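Local coordinates for protein multicopper oxidase type 1 (Nitrosomonas europaea, PDB 3G5W) that probably acts as a laccase-like copper oxidase, with a mononuclear copper site in the first cupredoxin domain and copper clusters where subunits meet, at residues A[292-295]-A[299-302]; A[25-28]-A[32-35]; A[198-203]-A[255-260]. All coordinates share one frame; numbering follows the deposited sequence.

Contact 1: residues A[292-295]-A[299-302]; sequences VPDF and ESLK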
# COMPACT_ATOMS: atom_id res chain seq x y z
N VAL A 292 -14.93 -18.46 22.12
CA VAL A 292 -15.76 -17.32 22.49
C VAL A 292 -16.63 -16.89 21.29
O VAL A 292 -16.11 -16.36 20.30
CB VAL A 292 -14.93 -16.12 23.02
CG1 VAL A 292 -15.83 -14.94 23.37
CG2 VAL A 292 -14.09 -16.54 24.23
N PRO A 293 -17.96 -17.16 21.35
CA PRO A 293 -18.85 -16.69 20.29
C PRO A 293 -18.97 -15.16 20.26
O PRO A 293 -18.76 -14.51 21.29
CB PRO A 293 -20.21 -17.31 20.65
CG PRO A 293 -19.88 -18.43 21.59
CD PRO A 293 -18.70 -17.93 22.37
N ASP A 294 -19.26 -14.63 19.07
CA ASP A 294 -19.47 -13.19 18.84
C ASP A 294 -18.21 -12.30 18.87
O ASP A 294 -18.32 -11.08 18.96
CB ASP A 294 -20.55 -12.63 19.79
CG ASP A 294 -21.44 -11.59 19.12
OD1 ASP A 294 -21.53 -11.58 17.88
OD2 ASP A 294 -22.08 -10.81 19.85
N PHE A 295 -17.03 -12.91 18.77
CA PHE A 295 -15.77 -12.16 18.73
C PHE A 295 -15.60 -11.35 17.43
O PHE A 295 -14.81 -10.40 17.37
CB PHE A 295 -14.56 -13.08 18.97
CG PHE A 295 -13.24 -12.36 18.89
CD1 PHE A 295 -12.45 -12.44 17.74
CD2 PHE A 295 -12.80 -11.56 19.95
CE1 PHE A 295 -11.24 -11.76 17.64
CE2 PHE A 295 -11.60 -10.87 19.86
CZ PHE A 295 -10.81 -10.97 18.70
N GLU A 299 -22.53 -13.37 15.84
CA GLU A 299 -23.82 -13.69 16.46
C GLU A 299 -24.73 -12.46 16.55
O GLU A 299 -25.93 -12.55 16.29
CB GLU A 299 -23.65 -14.35 17.83
CG GLU A 299 -22.86 -15.67 17.82
CD GLU A 299 -23.47 -16.73 16.90
OE1 GLU A 299 -22.72 -17.35 16.11
OE2 GLU A 299 -24.70 -16.95 16.97
N SER A 300 -24.16 -11.31 16.92
CA SER A 300 -24.95 -10.07 17.02
C SER A 300 -25.52 -9.62 15.67
O SER A 300 -26.63 -9.08 15.62
CB SER A 300 -24.14 -8.93 17.66
OG SER A 300 -23.91 -9.18 19.04
N LEU A 301 -24.78 -9.84 14.58
CA LEU A 301 -25.27 -9.48 13.24
C LEU A 301 -26.52 -10.25 12.81
O LEU A 301 -27.23 -9.82 11.90
CB LEU A 301 -24.16 -9.64 12.18
CG LEU A 301 -23.08 -8.54 12.09
CD1 LEU A 301 -21.88 -9.04 11.28
CD2 LEU A 301 -23.62 -7.25 11.50
N LYS A 302 -26.78 -11.38 13.47
CA LYS A 302 -27.98 -12.19 13.20
C LYS A 302 -29.21 -11.75 13.99
O LYS A 302 -30.32 -12.20 13.72
CB LYS A 302 -27.69 -13.67 13.49
CG LYS A 302 -26.82 -14.34 12.45
CD LYS A 302 -26.05 -15.52 13.04
CE LYS A 302 -26.90 -16.77 13.16
NZ LYS A 302 -26.25 -17.75 14.08
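Asp-294 reaches across to Glu-299 and Ser-300 from the third position of a type II beta turn, Val-292 to Phe-295. The segment it grips leads into a short 3-10 turn, residues 300-302. Both lie in the long connection from strand 269-274 to strand 306-308, which carries the chain from the second cupredoxin domain back to the first. The side chain starts with CB of Asp-294 beside CB of Glu-299, at 4.1 Å. Its CG lies 3.5 Å from OG of Ser-300, and the two oxygens then divide the work. OD1 takes two backbone N-H groups. The bond from N of Ser-300 to OD1 of Asp-294 is 2.8 Å long and nearly straight, at 164°, and it arrives from above the carboxylate plane. The bond from N of Glu-299 to the same OD1 is weak and bent. OD2 of Asp-294 receives OG of Ser-300 at 2.6 Å, on its syn lone pair. Chi1 of Ser-300 is -69°, which sets OG beside its own backbone N, and from there hydroxyl and N-H reach the same carboxylate. Three donors, one of them weak, hold this group in place and would probably favour its ionised form. The backbone N of Asp-294 is tied back to Glu-298 OE1. Glu-299 sets out toward the turn but bends at chi2 (-58°), and its carboxylate swings away to a long salt bridge with Lys-302 of its own segment. Behind the polar grip, Leu-301 packs on Ile-140 of strand 137-146. The outer, thinner part of the contact is apolar: CB of Pro-293 stands 4.2 Å from CG of Glu-299.

Contact 2: residues A[25-28]-A[32-35]; sequences FAFN and PAPL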
# COMPACT_ATOMS: atom_id res chain seq x y z
N PHE A 25 -10.06 5.07 25.52
CA PHE A 25 -11.24 5.91 25.69
C PHE A 25 -12.36 5.23 24.91
O PHE A 25 -12.61 5.54 23.74
CB PHE A 25 -11.00 7.34 25.17
CG PHE A 25 -9.67 7.93 25.57
CD1 PHE A 25 -9.20 7.81 26.88
CD2 PHE A 25 -8.89 8.62 24.65
CE1 PHE A 25 -7.97 8.35 27.25
CE2 PHE A 25 -7.66 9.17 25.02
CZ PHE A 25 -7.20 9.03 26.31
N ALA A 26 -13.05 4.31 25.58
CA ALA A 26 -13.90 3.34 24.91
C ALA A 26 -15.37 3.74 24.87
O ALA A 26 -15.96 4.12 25.89
CB ALA A 26 -13.74 1.99 25.57
N PHE A 27 -15.97 3.62 23.69
CA PHE A 27 -17.41 3.81 23.56
C PHE A 27 -18.14 2.67 24.29
O PHE A 27 -17.89 1.49 24.03
CB PHE A 27 -17.82 3.89 22.08
CG PHE A 27 -17.19 5.06 21.34
CD1 PHE A 27 -17.58 6.36 21.62
CD2 PHE A 27 -16.22 4.84 20.37
CE1 PHE A 27 -17.00 7.45 20.95
CE2 PHE A 27 -15.64 5.91 19.68
CZ PHE A 27 -16.03 7.22 19.97
N ASN A 28 -19.01 3.06 25.22
CA ASN A 28 -19.72 2.12 26.12
C ASN A 28 -18.77 1.16 26.85
O ASN A 28 -19.13 0.02 27.13
CB ASN A 28 -20.83 1.36 25.38
CG ASN A 28 -22.11 2.17 25.21
OD1 ASN A 28 -22.20 3.32 25.63
ND2 ASN A 28 -23.11 1.56 24.57
N PRO A 32 -13.60 -3.42 20.25
CA PRO A 32 -14.26 -2.37 19.45
C PRO A 32 -15.54 -1.87 20.10
O PRO A 32 -16.11 -2.54 20.96
CB PRO A 32 -14.60 -3.09 18.13
CG PRO A 32 -14.45 -4.54 18.40
CD PRO A 32 -13.43 -4.66 19.48
N ALA A 33 -15.97 -0.68 19.68
CA ALA A 33 -17.20 -0.07 20.15
C ALA A 33 -18.41 -0.91 19.73
O ALA A 33 -18.27 -1.82 18.91
CB ALA A 33 -17.30 1.34 19.61
N PRO A 34 -19.60 -0.61 20.30
CA PRO A 34 -20.83 -1.33 19.95
C PRO A 34 -21.14 -1.40 18.45
O PRO A 34 -20.95 -0.42 17.72
CB PRO A 34 -21.91 -0.54 20.70
CG PRO A 34 -21.17 0.00 21.90
CD PRO A 34 -19.84 0.40 21.35
N LEU A 35 -21.59 -2.57 18.01
CA LEU A 35 -22.05 -2.73 16.64
C LEU A 35 -23.32 -1.93 16.44
O LEU A 35 -24.29 -2.08 17.19
CB LEU A 35 -22.32 -4.21 16.34
CG LEU A 35 -23.12 -4.53 15.07
CD1 LEU A 35 -22.30 -4.20 13.80
CD2 LEU A 35 -23.57 -5.98 15.09
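Phe-27 ends strand 20-27 and packs on Ala-33 and Pro-34, closing the loop that leads to strand 35-39. These two strands belong to different sheets of the first cupredoxin domain, so the contact sits where the chain crosses between them. It is buried and mostly apolar. The methyl CB of Ala-33 lies 3.6 Å from CB of Phe-27. The same methyl comes 3.7 Å from CD2 of the ring, on an oblique approach. With CG anti to the carbonyl carbon (chi1 -61°), the ring of Phe-27 leads away from segment 32-35. It runs toward the copper-binding Met-117, and its side chain is about 6 Å from the copper ion at nearest atoms. Pro-34 covers the backbone end of the same residue, with its CD 3.5 Å from O of Phe-27. CG of Pro-34 also meets Asn-28, whose side chain crosses the proline at about a right angle. The amide of Asn-28 has its polar partners outside the two segments: ND2 gives to Asn-309 OD1, and OD1 accepts from Ser-8 N. With an alanine here in place of Pro-34, the ring atoms CG and CD are gone, which would probably leave a gap beside the Phe-27 carbonyl and the Asn-28 amide. Within this corner, ND2 of Asn-28 stands 3.7 Å from CG of Pro-34.

Contact 3: residues A[198-203]-A[255-260]; sequences HVHAIH and DTHTTN. With C1O (Cu-O linkage), chain H; C2O (Cu-O-Cu linkage), chain P.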
# COMPACT_ATOMS: atom_id res chain seq x y z
N HIS A 198 -1.21 1.37 9.67
CA HIS A 198 -0.43 0.62 8.69
C HIS A 198 -1.32 -0.01 7.63
O HIS A 198 -2.51 -0.26 7.86
CB HIS A 198 0.36 -0.51 9.37
CG HIS A 198 1.47 -0.04 10.25
ND1 HIS A 198 2.46 -0.89 10.71
CD2 HIS A 198 1.77 1.18 10.77
CE1 HIS A 198 3.31 -0.22 11.47
NE2 HIS A 198 2.91 1.04 11.52
N VAL A 199 -0.72 -0.27 6.47
CA VAL A 199 -1.31 -1.15 5.46
C VAL A 199 -1.22 -2.60 5.97
O VAL A 199 -0.22 -2.98 6.59
CB VAL A 199 -0.56 -1.00 4.11
CG1 VAL A 199 -1.23 -1.83 3.04
CG2 VAL A 199 -0.50 0.46 3.68
N HIS A 200 -2.27 -3.38 5.74
CA HIS A 200 -2.27 -4.79 6.10
C HIS A 200 -2.49 -5.59 4.82
O HIS A 200 -3.17 -5.12 3.92
CB HIS A 200 -3.37 -5.09 7.12
CG HIS A 200 -3.30 -4.24 8.34
ND1 HIS A 200 -2.43 -4.51 9.38
CD2 HIS A 200 -3.95 -3.10 8.67
CE1 HIS A 200 -2.56 -3.57 10.31
NE2 HIS A 200 -3.47 -2.70 9.90
N ALA A 201 -1.91 -6.79 4.77
CA ALA A 201 -2.05 -7.68 3.61
C ALA A 201 -2.69 -9.00 4.06
O ALA A 201 -1.99 -9.93 4.46
CB ALA A 201 -0.70 -7.93 2.99
N ILE A 202 -4.02 -9.07 4.02
CA ILE A 202 -4.74 -10.19 4.62
C ILE A 202 -4.79 -11.37 3.67
O ILE A 202 -5.43 -11.32 2.62
CB ILE A 202 -6.16 -9.81 5.13
CG1 ILE A 202 -6.12 -8.64 6.13
CG2 ILE A 202 -6.86 -11.03 5.75
CD1 ILE A 202 -5.23 -8.88 7.35
N HIS A 203 -4.11 -12.44 4.08
CA HIS A 203 -3.98 -13.64 3.28
C HIS A 203 -4.75 -14.81 3.91
O HIS A 203 -4.62 -15.08 5.10
CB HIS A 203 -2.50 -13.97 3.11
CG HIS A 203 -2.25 -15.28 2.45
ND1 HIS A 203 -2.76 -15.60 1.21
CD2 HIS A 203 -1.57 -16.38 2.87
CE1 HIS A 203 -2.41 -16.83 0.89
NE2 HIS A 203 -1.69 -17.33 1.88
N ASP A 255 5.09 -9.55 7.66
CA ASP A 255 5.60 -10.47 8.65
C ASP A 255 5.83 -9.82 10.01
O ASP A 255 5.72 -10.48 11.03
CB ASP A 255 6.88 -11.14 8.15
CG ASP A 255 6.63 -12.08 6.97
OD1 ASP A 255 5.49 -12.59 6.82
OD2 ASP A 255 7.58 -12.33 6.19
N THR A 256 6.10 -8.52 9.99
CA THR A 256 6.30 -7.76 11.23
C THR A 256 4.98 -7.49 11.97
O THR A 256 5.00 -6.97 13.09
CB THR A 256 7.07 -6.45 10.97
OG1 THR A 256 6.41 -5.68 9.96
CG2 THR A 256 8.48 -6.75 10.53
N HIS A 257 3.85 -7.85 11.36
CA HIS A 257 2.53 -7.75 12.00
C HIS A 257 2.07 -9.07 12.63
O HIS A 257 0.93 -9.17 13.10
CB HIS A 257 1.46 -7.27 11.01
CG HIS A 257 1.65 -5.87 10.52
ND1 HIS A 257 0.87 -5.31 9.53
CD2 HIS A 257 2.54 -4.91 10.87
CE1 HIS A 257 1.25 -4.07 9.31
NE2 HIS A 257 2.27 -3.80 10.11
N THR A 258 2.95 -10.07 12.62
CA THR A 258 2.64 -11.37 13.24
C THR A 258 3.52 -11.63 14.48
O THR A 258 3.79 -12.78 14.85
CB THR A 258 2.79 -12.54 12.25
OG1 THR A 258 4.14 -12.59 11.76
CG2 THR A 258 1.82 -12.39 11.08
N THR A 259 3.95 -10.54 15.10
CA THR A 259 4.74 -10.63 16.33
C THR A 259 4.01 -9.94 17.49
O THR A 259 3.30 -8.95 17.28
CB THR A 259 6.16 -10.03 16.16
OG1 THR A 259 6.07 -8.70 15.64
CG2 THR A 259 7.00 -10.87 15.20
N ASN A 260 4.18 -10.50 18.69
CA ASN A 260 3.76 -9.87 19.94
C ASN A 260 5.00 -9.34 20.65
O ASN A 260 5.79 -10.12 21.18
CB ASN A 260 3.05 -10.90 20.85
CG ASN A 260 1.72 -11.36 20.31
OD1 ASN A 260 1.06 -10.65 19.54
ND2 ASN A 260 1.29 -12.56 20.72
CU4 C1O H . -0.58 -18.91 1.82
O3 C1O H . -2.26 -20.27 0.02
CU2 C2O P . 0.19 -18.09 5.72
CU3 C2O P . 2.78 -16.67 1.66
O1 C2O P . 1.57 -17.39 3.95
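His-257 pushes its ring against the start of segment 198-203 and meets three residues there. Its NE2 and ND1 of His-198 are 3.0 Å apart in a nearly straight hydrogen bond (169°), and either nitrogen could be the donor. These two rings meet rim to rim, their planes at 32°. CE1 of His-257 lies 3.3 Å from O of Val-199, which sits at the ring edge, in plane. ND1 of His-257 faces ND1 of His-200 at 3.4 Å, with the rings oblique. Asp-252 OD2 accepts a hydrogen bond from each of these two nitrogens. Chi1 of -66° at His-257 places CG beside its own backbone N and sends the ring toward segment 198-203. Tyr-167 stacks on that ring. This is the second cupredoxin domain: strand 200-204 carries the copper ligand His-203, and residues 255-260 follow strand 247-252, its neighbour in the sheet. Further along, the two segments separate. His-203 makes no contact with segment 255-260. It serves the copper site instead: its NE2 binds the copper CU4 of the Cu-O group at 1.9 Å. His-59 of the second subunit binds the same copper, and His-61 of that subunit stacks on the His-203 ring. On the other segment, Asp-255 and Thr-258 pack on Val-108 of the second subunit, while OG1 of Thr-258 bonds O of Asp-255 at 2.7 Å.

In the fold
Along the chain contact 2 comes first, then contact 3, then contact 1. Contacts 1 and 2 are neighbours, with centres about 16 Å apart. They touch where Leu-301 and Ser-300 pack on Leu-35. The same sheet links them: the connection holding contact 1 runs on into strand 306-308, which pairs with strand 35-39, and that strand begins at Leu-35, the last residue of contact 2. The end of the chain is thus tied back onto the first domain. Contact 3 lies in the second domain, its centre about 24 Å from each of the others and across the chain's centre from contact 2. Contact 2 flanks the mononuclear copper, whereas contact 3 runs out to a copper cluster shared with another subunit.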